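Local coordinates for protein carbon monoxide dehydrogenase (Thermococcus sp. AM4, PDB 6T7J) that probably catalyses the reversible oxidation of carbon monoxide to carbon dioxide, as expected of a nickel- and iron-sulfur-dependent dehydrogenase, at residues E146-I149 with A150-A154. Sequence-based numbering, arbitrary orientation.
Sequences EHEI and ARELA
The guanidinium of R151 turns one face back along its own helix, where CA of E148 and the carbonyl O of H147 lie over it, both offset toward the rim. On its NE-NH1 side, E148 OE1 is tilted out of the guanidinium plane toward that same face; R151 NH1 donates to E148 OE1 over 2.9 Å, nearly along the C-O bond of E148, and NE adds a weak, more bent bond to the same oxygen. Both bonds fall on OE1, and the carboxylate and guanidinium planes stand 59° apart, so this i to i+3 salt bridge is not a flat, two-oxygen pairing. The E148 chain, its CG anti to the backbone N (chi1 163°), bends at chi2 and so carries the acid over toward the following turn. There OE2 of E148 comes within 2.8 Å of OE1 of E152, the planes 44° apart; the same OE1 of E152 forms a salt bridge with K144, just before the helix. With an alanine in place of E148, R151 NE and NH1 would probably lose their acidic mate and the guanidinium be freer to swing. Beneath the polar strip, A150 and L153 pack on F111 of helix 81-115. This first part of helix 146-162 is thus amphipathic, and so close an approach of two carboxylates suggests that one probably holds a proton, with R151 and K144 likely to offset the remaining charge.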
loop_
_atom_site.group_PDB
_atom_site.type_symbol
_atom_site.label_atom_id
_atom_site.label_comp_id
_atom_site.label_asym_id
_atom_site.label_seq_id
_atom_site.Cartn_x
_atom_site.Cartn_y
_atom_site.Cartn_z
ATOM N N GLU A 146 -13.707 0.404 35.490
ATOM C CA GLU A 146 -13.045 -0.382 34.451
ATOM C C GLU A 146 -13.357 0.161 33.062
ATOM O O GLU A 146 -12.463 0.280 32.214
ATOM C CB GLU A 146 -13.467 -1.850 34.551
ATOM C CG GLU A 146 -13.617 -2.378 35.968
ATOM C CD GLU A 146 -14.137 -3.805 36.000
ATOM O OE1 GLU A 146 -14.737 -4.243 34.993
ATOM O OE2 GLU A 146 -13.945 -4.488 37.031
ATOM N N HIS A 147 -14.624 0.507 32.814
ATOM C CA HIS A 147 -15.027 0.942 31.482
ATOM C C HIS A 147 -14.464 2.318 31.132
ATOM O O HIS A 147 -14.168 2.580 29.964
ATOM C CB HIS A 147 -16.552 0.930 31.375
ATOM C CG HIS A 147 -17.139 -0.448 31.335
ATOM N ND1 HIS A 147 -17.890 -0.907 30.276
ATOM C CD2 HIS A 147 -17.074 -1.469 32.222
ATOM C CE1 HIS A 147 -18.268 -2.152 30.514
ATOM N NE2 HIS A 147 -17.785 -2.517 31.687
ATOM N N GLU A 148 -14.283 3.198 32.119
ATOM C CA GLU A 148 -13.683 4.499 31.835
ATOM C C GLU A 148 -12.199 4.363 31.493
ATOM O O GLU A 148 -11.699 5.018 30.561
ATOM C CB GLU A 148 -13.888 5.435 33.028
ATOM C CG GLU A 148 -12.987 6.658 33.045
ATOM C CD GLU A 148 -13.274 7.618 31.904
ATOM O OE1 GLU A 148 -14.367 7.530 31.302
ATOM O OE2 GLU A 148 -12.404 8.463 31.608
ATOM N N ILE A 149 -11.480 3.528 32.251
ATOM C CA ILE A 149 -10.105 3.182 31.898
ATOM C C ILE A 149 -10.055 2.643 30.475
ATOM O O ILE A 149 -9.197 3.031 29.669
ATOM C CB ILE A 149 -9.534 2.161 32.899
ATOM C CG1 ILE A 149 -9.551 2.723 34.321
ATOM C CG2 ILE A 149 -8.122 1.750 32.500
ATOM C CD1 ILE A 149 -9.275 1.680 35.385
ATOM N N ALA A 150 -10.981 1.736 30.151
ATOM C CA ALA A 150 -11.023 1.158 28.812
ATOM C C ALA A 150 -11.288 2.222 27.754
ATOM O O ALA A 150 -10.740 2.153 26.652
ATOM C CB ALA A 150 -12.081 0.056 28.748
ATOM N N ARG A 151 -12.118 3.218 28.073
ATOM C CA ARG A 151 -12.409 4.286 27.118
ATOM C C ARG A 151 -11.163 5.107 26.816
ATOM O O ARG A 151 -10.844 5.370 25.648
ATOM C CB ARG A 151 -13.521 5.189 27.657
ATOM C CG ARG A 151 -14.929 4.747 27.290
ATOM C CD ARG A 151 -15.925 5.894 27.418
ATOM N NE ARG A 151 -16.069 6.359 28.797
ATOM C CZ ARG A 151 -16.870 5.799 29.700
ATOM N NH1 ARG A 151 -16.934 6.295 30.929
ATOM N NH2 ARG A 151 -17.607 4.743 29.377
ATOM N N GLU A 152 -10.449 5.533 27.860
ATOM C CA GLU A 152 -9.232 6.314 27.638
ATOM C C GLU A 152 -8.184 5.501 26.878
ATOM O O GLU A 152 -7.547 6.001 25.931
ATOM C CB GLU A 152 -8.675 6.805 28.974
ATOM C CG GLU A 152 -9.712 7.482 29.858
ATOM C CD GLU A 152 -9.159 7.889 31.209
ATOM O OE1 GLU A 152 -9.815 7.600 32.232
ATOM O OE2 GLU A 152 -8.071 8.500 31.251
ATOM N N LEU A 153 -8.002 4.237 27.275
ATOM C CA LEU A 153 -7.073 3.369 26.564
ATOM C C LEU A 153 -7.465 3.231 25.101
ATOM O O LEU A 153 -6.609 3.305 24.212
ATOM C CB LEU A 153 -7.013 1.997 27.231
ATOM C CG LEU A 153 -6.083 1.017 26.517
ATOM C CD1 LEU A 153 -4.647 1.495 26.637
ATOM C CD2 LEU A 153 -6.235 -0.397 27.051
ATOM N N ALA A 154 -8.756 3.033 24.830
ATOM C CA ALA A 154 -9.208 2.903 23.454
ATOM C C ALA A 154 -8.927 4.173 22.666
ATOM O O ALA A 154 -8.559 4.109 21.491
ATOM C CB ALA A 154 -10.697 2.556 23.417
#